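303aa long hypothetical esterase (Sulfolobus tokodaii, PDB 3AIN) hydrolyses carboxylic esters as a thermostable, HSL-like carboxylesterase (EC 3.1.1.1) built on the alpha/beta hydrolase fold. Local coordinates at residues A[146-151]-A[162-167]; A[81-84]-A[89-92]; A[210-215]-A[264-269]; A[294-299]-A[307-312]; A[180-185]-A[238-243]. The protein carries 1 engineered substitution. All blocks are in the same frame, centred on the assembly; numbering follows the deposited sequence.

Interaction 1 (A[146-151]-A[162-167]); sequences DALKWV and YGIAVG
Leu148 and Val151 of helix 139-153 press against Ile164 and Val166 of strand 164-169, and every contact between the two segments is apolar. One methyl does most of the work: Leu148 CD2 comes to 3.7 Å from Ile164 CG2 and 3.8 Å from Val166 CG1, lodging against two residues that lie on the same side of the strand. Leu148 CG stands anti to the backbone N (chi1 180°), which swings the end of the side chain closer to the strand than its first bond would suggest. Its chain crosses that of Val166 at about a right angle. One turn on, Val151 CG1 meets Ile164 CD1 more loosely, at 4.3 Å. Branched Ile and Val suit a strand, and here their methyls face Leu148 and Val151.

The polar groups lie elsewhere. Lys149 NZ forms a salt bridge with Asp146 OD1 (3.1 Å), one turn back on the same helix, while Asp146 OD2 bonds to Ser73 OG.

Helix and strand run nearly antiparallel, their axes 9.9 Å apart, as in a beta-alpha-beta crossover: the helix follows strand 123-127 and returns the chain to strand 164-169, which leads to a probable nucleophile elbow at Gly168, Ser170 and Gly172. With no hydrogen bond or salt bridge between the segments, the contact rests on the burial of hydrocarbon, consistent with hydrophobic packing of helix on sheet.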
# COMPACT_ATOMS: atom_id res chain seq x y z
N ASP A 146 25.46 2.76 -14.96
CA ASP A 146 26.76 2.06 -14.82
C ASP A 146 26.76 1.24 -13.53
O ASP A 146 27.22 0.10 -13.50
CB ASP A 146 27.93 3.06 -14.76
CG ASP A 146 28.27 3.66 -16.13
OD1 ASP A 146 27.70 3.22 -17.16
OD2 ASP A 146 29.08 4.60 -16.16
N ALA A 147 26.24 1.83 -12.44
CA ALA A 147 26.12 1.08 -11.18
C ALA A 147 25.21 -0.13 -11.31
O ALA A 147 25.53 -1.21 -10.80
CB ALA A 147 25.65 2.02 -10.02
N LEU A 148 24.05 0.03 -11.94
CA LEU A 148 23.17 -1.11 -12.09
C LEU A 148 23.82 -2.24 -12.88
O LEU A 148 23.77 -3.31 -12.52
CB LEU A 148 21.87 -0.70 -12.75
CG LEU A 148 20.80 -1.73 -13.02
CD1 LEU A 148 21.22 -2.52 -14.15
CD2 LEU A 148 20.55 -2.61 -11.86
N LYS A 149 24.41 -1.89 -14.00
CA LYS A 149 25.03 -2.88 -14.85
C LYS A 149 26.14 -3.61 -14.10
O LYS A 149 26.25 -4.75 -14.18
CB LYS A 149 25.58 -2.24 -16.12
CG LYS A 149 26.33 -3.14 -17.05
CD LYS A 149 26.77 -2.34 -18.30
CE LYS A 149 27.94 -1.32 -18.05
NZ LYS A 149 27.73 0.21 -18.02
N TRP A 150 26.96 -2.87 -13.39
CA TRP A 150 27.97 -3.51 -12.58
C TRP A 150 27.35 -4.43 -11.53
O TRP A 150 27.80 -5.52 -11.32
CB TRP A 150 28.91 -2.48 -11.94
CG TRP A 150 30.06 -3.06 -11.16
CD1 TRP A 150 31.31 -3.31 -11.62
CD2 TRP A 150 30.06 -3.47 -9.79
NE1 TRP A 150 32.09 -3.84 -10.63
CE2 TRP A 150 31.34 -3.97 -9.51
CE3 TRP A 150 29.10 -3.51 -8.81
CZ2 TRP A 150 31.66 -4.45 -8.28
CZ3 TRP A 150 29.43 -3.98 -7.60
CH2 TRP A 150 30.70 -4.43 -7.33
N VAL A 151 26.32 -3.95 -10.84
CA VAL A 151 25.70 -4.84 -9.86
C VAL A 151 25.13 -6.11 -10.50
O VAL A 151 25.27 -7.21 -9.96
CB VAL A 151 24.60 -4.12 -9.01
CG1 VAL A 151 23.87 -5.13 -8.14
CG2 VAL A 151 25.26 -3.08 -8.12
N TYR A 162 18.70 -14.27 -6.40
CA TYR A 162 17.28 -14.10 -6.67
C TYR A 162 16.96 -12.89 -7.56
O TYR A 162 15.80 -12.71 -7.90
CB TYR A 162 16.48 -14.04 -5.37
CG TYR A 162 16.36 -15.38 -4.65
CD1 TYR A 162 17.08 -15.61 -3.48
CD2 TYR A 162 15.38 -16.29 -5.01
CE1 TYR A 162 16.91 -16.79 -2.77
CE2 TYR A 162 15.20 -17.47 -4.29
CZ TYR A 162 16.00 -17.73 -3.20
OH TYR A 162 15.82 -18.90 -2.50
N GLY A 163 17.98 -12.23 -8.10
CA GLY A 163 17.75 -11.22 -9.13
C GLY A 163 17.88 -9.79 -8.63
O GLY A 163 18.21 -9.56 -7.47
N ILE A 164 17.78 -8.84 -9.56
CA ILE A 164 18.10 -7.43 -9.27
C ILE A 164 16.85 -6.56 -9.51
O ILE A 164 16.15 -6.74 -10.50
CB ILE A 164 19.23 -6.89 -10.18
CG1 ILE A 164 20.39 -7.91 -10.27
CG2 ILE A 164 19.70 -5.52 -9.69
CD1 ILE A 164 21.05 -8.25 -8.93
N ALA A 165 16.62 -5.59 -8.62
CA ALA A 165 15.55 -4.62 -8.85
C ALA A 165 16.21 -3.25 -8.76
O ALA A 165 17.26 -3.11 -8.12
CB ALA A 165 14.48 -4.75 -7.73
N VAL A 166 15.49 -2.22 -9.24
CA VAL A 166 15.89 -0.83 -9.00
C VAL A 166 14.81 -0.10 -8.19
O VAL A 166 13.64 -0.43 -8.29
CB VAL A 166 16.16 -0.03 -10.29
CG1 VAL A 166 17.43 -0.60 -10.99
CG2 VAL A 166 14.98 -0.11 -11.25
N GLY A 167 15.23 0.93 -7.47
CA GLY A 167 14.24 1.76 -6.78
C GLY A 167 14.80 3.14 -6.50
O GLY A 167 16.02 3.36 -6.52

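Interaction 2 (A[81-84]-A[89-92]); sequences VYYP and PYGV
The Tyr90 ring has Pro84 over one face, and its CE2 corner meets the edge of the Tyr83 ring. Pro84 CD stands 4.2 Å from the Tyr90 ring centroid and 22° off the normal, a CH-pi contact displaced toward the rim. The neighbouring proline carbon packs tighter, with Pro84 CG 3.4 Å from Tyr90 CE1. Proline suits this place because its compact, conformationally restricted ring presents CG and CD to an aromatic face. At the Tyr83 edge, Tyr90 CE2 lies in the ring plane, 4.0 Å from Tyr83 CD1, and the two side chains cross at about a right angle.

Tyr90 CG is anti to the carbonyl carbon (chi1 -55°), which sends the ring across to segment 81-84. The ring is held at its far end too, where its OH bonds to Thr86 O in the intervening loop, so that a partly exposed tyrosine combines an apolar face with a polar anchor.

The contact packs the loop before strand 92-96 against the end region of strand 76-83, across strand 123-127, whose Val123 touches both Tyr83 and Tyr90. The 1-2-4-3 strand order that creates this crossing is that of the alpha/beta hydrolase fold.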
# COMPACT_ATOMS: atom_id res chain seq x y z
N VAL A 81 26.60 -0.88 0.59
CA VAL A 81 25.90 -2.15 0.47
C VAL A 81 25.36 -2.55 1.84
O VAL A 81 26.10 -2.61 2.82
CB VAL A 81 26.86 -3.26 0.00
CG1 VAL A 81 26.12 -4.59 -0.13
CG2 VAL A 81 27.55 -2.85 -1.31
N TYR A 82 24.04 -2.73 1.92
CA TYR A 82 23.39 -3.13 3.20
C TYR A 82 22.90 -4.58 3.03
O TYR A 82 22.09 -4.89 2.16
CB TYR A 82 22.17 -2.24 3.52
CG TYR A 82 22.45 -0.74 3.57
CD1 TYR A 82 22.62 -0.09 4.79
CD2 TYR A 82 22.52 0.02 2.40
CE1 TYR A 82 22.86 1.30 4.85
CE2 TYR A 82 22.65 1.40 2.46
CZ TYR A 82 22.88 2.02 3.67
OH TYR A 82 23.06 3.37 3.71
N TYR A 83 23.33 -5.44 3.94
CA TYR A 83 22.81 -6.81 4.00
C TYR A 83 21.75 -6.93 5.08
O TYR A 83 21.88 -6.35 6.15
CB TYR A 83 23.95 -7.78 4.35
CG TYR A 83 24.97 -7.94 3.26
CD1 TYR A 83 24.87 -8.98 2.36
CD2 TYR A 83 26.07 -7.10 3.18
CE1 TYR A 83 25.81 -9.16 1.36
CE2 TYR A 83 27.03 -7.29 2.19
CZ TYR A 83 26.88 -8.32 1.29
OH TYR A 83 27.82 -8.50 0.29
N PRO A 84 20.72 -7.73 4.83
CA PRO A 84 19.70 -7.92 5.85
C PRO A 84 20.19 -8.90 6.90
O PRO A 84 21.29 -9.45 6.77
CB PRO A 84 18.54 -8.53 5.08
CG PRO A 84 19.19 -9.29 3.99
CD PRO A 84 20.40 -8.47 3.59
N PRO A 89 20.57 -17.13 -0.13
CA PRO A 89 20.82 -16.06 -1.11
C PRO A 89 19.76 -14.96 -1.04
O PRO A 89 18.66 -15.18 -0.51
CB PRO A 89 20.72 -16.79 -2.45
CG PRO A 89 20.98 -18.24 -2.11
CD PRO A 89 20.33 -18.43 -0.79
N TYR A 90 20.02 -13.87 -1.77
CA TYR A 90 19.22 -12.66 -1.68
C TYR A 90 18.76 -12.21 -3.06
O TYR A 90 19.41 -12.49 -4.08
CB TYR A 90 20.02 -11.52 -1.04
CG TYR A 90 20.62 -11.85 0.32
CD1 TYR A 90 19.80 -12.02 1.44
CD2 TYR A 90 21.99 -11.94 0.49
CE1 TYR A 90 20.33 -12.26 2.69
CE2 TYR A 90 22.55 -12.17 1.75
CZ TYR A 90 21.70 -12.36 2.84
OH TYR A 90 22.23 -12.51 4.10
N GLY A 91 17.76 -11.33 -3.07
CA GLY A 91 17.59 -10.37 -4.15
C GLY A 91 18.33 -9.10 -3.81
O GLY A 91 18.75 -8.92 -2.66
N VAL A 92 18.64 -8.30 -4.83
CA VAL A 92 19.41 -7.07 -4.64
C VAL A 92 18.62 -5.89 -5.19
O VAL A 92 18.09 -5.96 -6.30
CB VAL A 92 20.75 -7.12 -5.42
CG1 VAL A 92 21.58 -5.87 -5.15
CG2 VAL A 92 21.55 -8.38 -5.02

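Interaction 3 (A[210-215]-A[264-269]); sequences YDNGEG and PLRDQG
Pro264 lies against Asn212 and Gly213 of segment 210-215. Its N is 3.5 Å from Asn212 CB, and its CD is 3.6 Å from Asn212 O. Pro264 CB lies 4.3 Å from Gly213 CA. Proline suits the place: it has no backbone N-H that would need a partner where its nitrogen meets the Asn212 methylene, and it offers a compact hydrocarbon ring for packing. The ring also touches Ile223 of helix 220-230.

Leu265 turns its side chain away from segment 210-215, while Leu265 O takes the N-H of Gly269 (N to O 3.1 Å) in the first turn of helix 266-278.

Arg266 points back across the contact. With CG anti to the backbone N (chi1 -172°) and the chain bent at chi3, its guanidinium comes obliquely near the Asn212 amide, the two planes 84° apart, with no hydrogen bond counted between them. The guanidinium is held by other groups: NH1 bonds to Glu261 O, and Arg266 NH2 makes a salt bridge to Asp267 OD1 (3.0 Å), which lies 24° out of the guanidinium plane. NE adds a weak bond to the same oxygen.

The backbone N of Asp267 donates to Ser208 OG, which in turn bonds to Pro264 O.

Asp211 OD2, 5.1 Å from Arg266 NH2, would probably add a mild attraction. Between the segments themselves the contact is van der Waals packing around a proline; the polar groups of Arg266 and Asp267 find their bonds with each other, Glu261 and Ser208.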
# COMPACT_ATOMS: atom_id res chain seq x y z
N TYR A 210 -0.44 22.57 -10.30
CA TYR A 210 -1.02 23.86 -9.91
C TYR A 210 -1.68 23.82 -8.53
O TYR A 210 -1.55 24.76 -7.74
CB TYR A 210 -2.02 24.35 -10.97
CG TYR A 210 -1.33 24.80 -12.23
CD1 TYR A 210 -0.84 26.11 -12.34
CD2 TYR A 210 -1.01 23.90 -13.24
CE1 TYR A 210 -0.14 26.52 -13.48
CE2 TYR A 210 -0.22 24.26 -14.31
CZ TYR A 210 0.16 25.59 -14.46
OH TYR A 210 0.92 25.96 -15.54
N ASP A 211 -2.35 22.71 -8.21
CA ASP A 211 -3.04 22.59 -6.92
C ASP A 211 -2.03 22.54 -5.79
O ASP A 211 -2.32 22.98 -4.67
CB ASP A 211 -3.87 21.30 -6.87
CG ASP A 211 -5.19 21.39 -7.64
OD1 ASP A 211 -5.57 22.48 -8.10
OD2 ASP A 211 -5.84 20.33 -7.76
N ASN A 212 -0.89 21.89 -6.04
CA ASN A 212 0.02 21.49 -4.95
C ASN A 212 1.39 22.14 -5.10
O ASN A 212 2.32 21.82 -4.36
CB ASN A 212 0.18 19.94 -4.90
CG ASN A 212 -1.14 19.22 -4.72
OD1 ASN A 212 -1.36 18.14 -5.28
ND2 ASN A 212 -1.95 19.70 -3.79
N GLY A 213 1.52 23.11 -6.00
CA GLY A 213 2.84 23.69 -6.30
C GLY A 213 3.35 24.74 -5.30
O GLY A 213 4.49 25.22 -5.43
N GLU A 214 2.48 25.16 -4.38
CA GLU A 214 2.93 25.92 -3.18
C GLU A 214 2.34 25.35 -1.90
O GLU A 214 1.28 24.72 -1.91
CB GLU A 214 2.56 27.41 -3.29
CG GLU A 214 3.04 28.07 -4.58
CD GLU A 214 4.54 28.30 -4.63
OE1 GLU A 214 5.20 28.20 -3.57
OE2 GLU A 214 5.09 28.39 -5.75
N GLY A 215 3.07 25.52 -0.79
CA GLY A 215 2.55 25.16 0.53
C GLY A 215 2.78 23.73 0.98
O GLY A 215 2.34 23.35 2.07
N PRO A 264 2.93 18.07 -6.00
CA PRO A 264 2.79 18.52 -7.38
C PRO A 264 3.11 17.43 -8.42
O PRO A 264 2.65 17.55 -9.56
CB PRO A 264 3.78 19.70 -7.48
CG PRO A 264 4.81 19.41 -6.43
CD PRO A 264 3.99 18.82 -5.29
N LEU A 265 3.92 16.44 -8.05
CA LEU A 265 4.27 15.34 -8.99
C LEU A 265 3.23 14.22 -9.05
O LEU A 265 3.46 13.19 -9.71
CB LEU A 265 5.61 14.69 -8.61
CG LEU A 265 6.88 15.55 -8.51
CD1 LEU A 265 8.16 14.70 -8.51
CD2 LEU A 265 6.96 16.66 -9.49
N ARG A 266 2.14 14.34 -8.28
CA ARG A 266 1.20 13.22 -8.18
C ARG A 266 0.73 12.79 -9.57
O ARG A 266 0.71 11.58 -9.88
CB ARG A 266 -0.01 13.62 -7.35
CG ARG A 266 -0.96 12.48 -7.04
CD ARG A 266 -2.25 13.05 -6.42
NE ARG A 266 -3.02 13.77 -7.44
CZ ARG A 266 -3.69 14.91 -7.24
NH1 ARG A 266 -3.69 15.49 -6.04
NH2 ARG A 266 -4.35 15.48 -8.24
N ASP A 267 0.15 13.72 -10.32
CA ASP A 267 -0.48 13.31 -11.58
C ASP A 267 0.53 12.65 -12.52
O ASP A 267 0.22 11.67 -13.21
CB ASP A 267 -1.19 14.48 -12.25
CG ASP A 267 -2.40 14.96 -11.46
OD1 ASP A 267 -2.80 14.29 -10.49
OD2 ASP A 267 -3.02 15.95 -11.89
N GLN A 268 1.72 13.21 -12.65
CA GLN A 268 2.67 12.61 -13.58
C GLN A 268 3.14 11.22 -13.14
O GLN A 268 3.40 10.36 -13.97
CB GLN A 268 3.85 13.56 -13.88
CG GLN A 268 4.77 13.78 -12.71
CD GLN A 268 5.86 14.77 -13.06
OE1 GLN A 268 5.60 15.95 -13.30
NE2 GLN A 268 7.05 14.26 -13.24
N GLY A 269 3.22 10.98 -11.83
CA GLY A 269 3.43 9.59 -11.36
C GLY A 269 2.36 8.65 -11.86
O GLY A 269 2.66 7.52 -12.23

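Interaction 4 (A[294-299]-A[307-312]); sequences GFVSFF and DAIGLI
Ile309 pushes its terminal methyl onto the root of the Phe299 ring, CD1 lying 3.6 Å from Phe299 CG and 3.7 Å from Phe299 CB. The extended end of the isoleucine (chi2 165°) carries CD1 that far, and the two side chains cross at a slant. Lower on the same side chain, Ile309 CG1 meets Val296 CG1 at 3.9 Å.

The other methyl of Val296 has a double role. CG2 touches Ala308 CB at 3.8 Å and also lies over one face of the Phe295 ring, 3.8 Å above its plane. Ala308, small enough to let the loop come close to the helix, is touched as well by Phe295 CE1 at 4.0 Å.

In the alpha/beta hydrolase fold this is the passage from the last strand, 283-288, through a loop into the C-terminal helix 303-321, and the loop folds back on the helix it leads into. Leu112 of helix 110-120 packs against Val296, Phe299 and Ile309, Phe295 reaches Ile258 and Ala260 of strand 255-260, and Val296 N bonds to Tyr197 OH. Next to Ala308, Asp307 belongs to the dimer interface: its OD1 forms a salt bridge with Lys318 NZ of the second subunit, and its OD2 bonds to Thr284 OG1 of that subunit.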
# COMPACT_ATOMS: atom_id res chain seq x y z
N GLY A 294 7.97 13.47 -0.46
CA GLY A 294 9.05 13.25 0.52
C GLY A 294 8.66 12.40 1.72
O GLY A 294 9.50 12.14 2.59
N PHE A 295 7.38 12.08 1.86
CA PHE A 295 6.88 11.54 3.13
C PHE A 295 7.53 10.22 3.54
O PHE A 295 7.60 9.91 4.73
CB PHE A 295 5.35 11.40 3.13
CG PHE A 295 4.85 10.19 2.38
CD1 PHE A 295 4.50 9.03 3.07
CD2 PHE A 295 4.62 10.25 1.01
CE1 PHE A 295 4.04 7.88 2.36
CE2 PHE A 295 4.18 9.15 0.30
CZ PHE A 295 3.85 7.96 0.98
N VAL A 296 8.08 9.48 2.58
CA VAL A 296 8.71 8.21 2.93
C VAL A 296 10.04 8.42 3.65
O VAL A 296 10.39 7.65 4.55
CB VAL A 296 8.91 7.34 1.68
CG1 VAL A 296 9.76 6.10 2.02
CG2 VAL A 296 7.52 6.91 1.13
N SER A 297 10.70 9.54 3.36
CA SER A 297 11.93 9.91 4.08
C SER A 297 11.65 10.21 5.53
O SER A 297 12.55 10.14 6.38
CB SER A 297 12.58 11.13 3.42
OG SER A 297 13.21 10.73 2.22
N PHE A 298 10.43 10.68 5.80
CA PHE A 298 10.04 11.05 7.16
C PHE A 298 9.30 9.94 7.90
O PHE A 298 8.59 10.21 8.86
CB PHE A 298 9.23 12.35 7.13
CG PHE A 298 9.94 13.47 6.46
CD1 PHE A 298 11.09 14.00 7.02
CD2 PHE A 298 9.50 13.97 5.24
CE1 PHE A 298 11.82 14.96 6.35
CE2 PHE A 298 10.21 14.95 4.59
CZ PHE A 298 11.41 15.39 5.11
N PHE A 299 9.63 8.68 7.57
CA PHE A 299 8.98 7.52 8.18
C PHE A 299 8.99 7.47 9.71
O PHE A 299 8.09 6.88 10.29
CB PHE A 299 9.49 6.20 7.59
CG PHE A 299 10.94 5.90 7.92
CD1 PHE A 299 11.27 5.10 9.01
CD2 PHE A 299 11.96 6.37 7.10
CE1 PHE A 299 12.60 4.82 9.30
CE2 PHE A 299 13.30 6.13 7.40
CZ PHE A 299 13.62 5.34 8.51
N ASP A 307 4.36 2.74 6.70
CA ASP A 307 3.51 1.78 5.98
C ASP A 307 3.90 1.65 4.51
O ASP A 307 3.83 0.56 3.94
CB ASP A 307 2.01 2.12 6.15
CG ASP A 307 1.55 2.02 7.62
OD1 ASP A 307 2.23 1.31 8.39
OD2 ASP A 307 0.49 2.59 7.99
N ALA A 308 4.29 2.76 3.87
CA ALA A 308 4.86 2.70 2.52
C ALA A 308 6.10 1.81 2.43
O ALA A 308 6.21 0.98 1.53
CB ALA A 308 5.18 4.10 1.98
N ILE A 309 6.97 1.91 3.42
CA ILE A 309 8.15 1.06 3.45
C ILE A 309 7.72 -0.41 3.65
O ILE A 309 8.33 -1.30 3.08
CB ILE A 309 9.11 1.50 4.53
CG1 ILE A 309 9.75 2.84 4.12
CG2 ILE A 309 10.21 0.43 4.77
CD1 ILE A 309 10.45 3.55 5.26
N GLY A 310 6.68 -0.65 4.45
CA GLY A 310 6.15 -2.02 4.60
C GLY A 310 5.65 -2.59 3.28
O GLY A 310 5.88 -3.77 2.97
N LEU A 311 4.95 -1.77 2.50
CA LEU A 311 4.45 -2.19 1.17
C LEU A 311 5.59 -2.48 0.20
O LEU A 311 5.54 -3.47 -0.55
CB LEU A 311 3.54 -1.11 0.57
CG LEU A 311 2.96 -1.33 -0.82
CD1 LEU A 311 2.23 -2.68 -0.91
CD2 LEU A 311 2.03 -0.19 -1.21
N ILE A 312 6.57 -1.58 0.16
CA ILE A 312 7.77 -1.81 -0.65
C ILE A 312 8.44 -3.15 -0.29
O ILE A 312 8.79 -3.95 -1.17
CB ILE A 312 8.80 -0.67 -0.45
CG1 ILE A 312 8.24 0.62 -1.06
CG2 ILE A 312 10.16 -1.05 -1.09
CD1 ILE A 312 8.99 1.89 -0.63

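Interaction 5 (A[180-185]-A[238-243]); sequences AILSKK and LDFRFS. With PO4 (phosphate ion), chain G.
Phe240 meets three side chains of helix 171-185 with the outer part of its ring. Ile181 CG2 lies 3.6 Å from Phe240 CE1, approaching at a slant, and Leu182 CD2 comes to the ring edge, near the plane, 3.8 Å from Phe240 CZ. At the solvent border Lys185 bends its chain so that NZ reaches Phe240 CZ at 3.8 Å, again obliquely. A large flat ring suits this partly exposed place, since it reaches from loop to helix and touches methyls and a lysine end together. Phe240 CG sits between the backbone N and the carbonyl carbon (chi1 77°), sending the ring toward the helix.

Behind it, Arg241 CG lies over one face of the ring. The arginine is pinned side-on by Asp239: NE bonds to OD1, and Arg241 NH2 bonds to Asp239 OD2 at 2.9 Å, nearly straight (170°) and close to the guanidinium plane. Asp239 OD1 also accepts Arg241 N (2.9 Å), an Asx turn that fixes the backbone on either side of Phe240. The outer edge of the guanidinium grips a phosphate ion, probably from the crystallisation liquor, with Arg241 NH2 to phosphate O3 at 2.8 Å and NH1 to O4 at 3.0 Å; Arg232 NH1 also bonds to this ion.

Further out, Leu182 packs on Val141 and Phe145, and Ile181 on Pro244 and Ala247. The loop between helix 220-230 and strand 255-260 is thus laid against helix 171-185, which also packs on helix 139-153 through Leu182.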
# COMPACT_ATOMS: atom_id res chain seq x y z
N ALA A 180 15.91 1.46 -15.68
CA ALA A 180 15.13 0.34 -16.20
C ALA A 180 14.93 0.39 -17.72
O ALA A 180 15.09 -0.63 -18.39
CB ALA A 180 13.80 0.21 -15.49
N ILE A 181 14.69 1.59 -18.26
CA ILE A 181 14.57 1.74 -19.72
C ILE A 181 15.89 1.38 -20.39
O ILE A 181 15.90 0.68 -21.40
CB ILE A 181 14.12 3.16 -20.11
CG1 ILE A 181 12.65 3.37 -19.67
CG2 ILE A 181 14.22 3.38 -21.66
CD1 ILE A 181 12.30 4.81 -19.46
N LEU A 182 16.99 1.91 -19.85
CA LEU A 182 18.30 1.66 -20.46
C LEU A 182 18.71 0.19 -20.39
O LEU A 182 19.43 -0.30 -21.26
CB LEU A 182 19.37 2.53 -19.81
CG LEU A 182 19.26 4.03 -20.07
CD1 LEU A 182 20.19 4.84 -19.16
CD2 LEU A 182 19.47 4.41 -21.54
N SER A 183 18.26 -0.50 -19.34
CA SER A 183 18.54 -1.92 -19.12
C SER A 183 17.85 -2.80 -20.16
O SER A 183 18.43 -3.75 -20.68
CB SER A 183 18.10 -2.34 -17.70
OG SER A 183 18.85 -1.66 -16.71
N LYS A 184 16.63 -2.42 -20.53
CA LYS A 184 15.91 -3.15 -21.57
C LYS A 184 16.70 -3.13 -22.87
O LYS A 184 16.92 -4.18 -23.50
CB LYS A 184 14.51 -2.54 -21.75
CG LYS A 184 14.00 -2.56 -23.17
CD LYS A 184 12.51 -2.30 -23.21
CE LYS A 184 12.21 -0.84 -23.51
NZ LYS A 184 10.87 -0.68 -24.19
N LYS A 185 17.33 -1.99 -23.14
CA LYS A 185 18.04 -1.78 -24.39
C LYS A 185 19.30 -2.63 -24.46
O LYS A 185 19.72 -3.01 -25.55
CB LYS A 185 18.40 -0.30 -24.54
CG LYS A 185 17.22 0.65 -24.35
CD LYS A 185 17.68 2.11 -24.42
CE LYS A 185 17.27 2.77 -25.72
NZ LYS A 185 15.95 3.44 -25.61
N LEU A 238 13.67 17.12 -24.58
CA LEU A 238 13.29 16.04 -25.53
C LEU A 238 13.86 14.66 -25.20
O LEU A 238 13.71 13.71 -25.98
CB LEU A 238 13.71 16.41 -26.95
CG LEU A 238 12.74 17.04 -27.95
CD1 LEU A 238 11.56 17.71 -27.28
CD2 LEU A 238 13.51 17.97 -28.87
N ASP A 239 14.68 14.58 -24.15
CA ASP A 239 15.50 13.39 -23.91
C ASP A 239 14.79 12.49 -22.90
O ASP A 239 14.49 12.95 -21.80
CB ASP A 239 16.82 13.85 -23.28
CG ASP A 239 17.91 12.81 -23.37
OD1 ASP A 239 17.66 11.60 -23.18
OD2 ASP A 239 19.07 13.22 -23.64
N PHE A 240 14.48 11.26 -23.29
CA PHE A 240 13.82 10.31 -22.38
C PHE A 240 14.62 10.08 -21.12
O PHE A 240 14.06 9.61 -20.13
CB PHE A 240 13.47 8.97 -23.06
CG PHE A 240 14.65 8.04 -23.25
CD1 PHE A 240 15.02 7.14 -22.24
CD2 PHE A 240 15.44 8.11 -24.40
CE1 PHE A 240 16.12 6.29 -22.41
CE2 PHE A 240 16.58 7.32 -24.53
CZ PHE A 240 16.93 6.43 -23.51
N ARG A 241 15.94 10.33 -21.17
CA ARG A 241 16.76 10.10 -19.98
C ARG A 241 16.49 11.14 -18.90
O ARG A 241 16.95 10.98 -17.75
CB ARG A 241 18.26 10.03 -20.32
CG ARG A 241 18.62 8.85 -21.20
CD ARG A 241 20.08 8.96 -21.67
NE ARG A 241 20.30 10.20 -22.40
CZ ARG A 241 21.49 10.68 -22.74
NH1 ARG A 241 22.60 10.03 -22.38
NH2 ARG A 241 21.57 11.85 -23.36
N PHE A 242 15.86 12.25 -19.29
CA PHE A 242 15.36 13.23 -18.31
C PHE A 242 13.88 12.99 -18.05
O PHE A 242 13.43 13.06 -16.91
CB PHE A 242 15.56 14.68 -18.81
CG PHE A 242 14.98 15.75 -17.88
CD1 PHE A 242 15.32 15.78 -16.53
CD2 PHE A 242 14.03 16.65 -18.33
CE1 PHE A 242 14.75 16.72 -15.67
CE2 PHE A 242 13.43 17.59 -17.45
CZ PHE A 242 13.85 17.66 -16.15
N SER A 243 13.10 12.86 -19.12
CA SER A 243 11.65 12.62 -18.98
C SER A 243 11.29 11.22 -19.48
O SER A 243 10.95 11.07 -20.63
CB SER A 243 10.86 13.64 -19.82
OG SER A 243 11.04 14.96 -19.33
P PO4 G . 24.85 12.99 -24.35
O1 PO4 G . 25.27 12.95 -25.80
O2 PO4 G . 25.88 13.79 -23.59
O3 PO4 G . 23.51 13.68 -24.25
O4 PO4 G . 24.76 11.57 -23.82

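Interactions 1 and 4 are fully buried and apolar, joining a helix to a strand and a loop to the C-terminal helix. Interaction 3 is also buried, but its proline packing has charged groups close by. Interactions 2 and 5 are partly buried and rely on aromatic rings, and beside interaction 5 a phosphate ion is bound by the arginine of its loop. Interactions 1 and 2 meet in the sheet, where Ala165 N lies 2.8 Å from Val92 O, a probable hydrogen bond. Interactions 1 and 5 touch through Leu148 and Ser183, on adjacent helices. Interaction 3 lies across the chain's centre from 1 and 2, and only interaction 4 adjoins the second subunit.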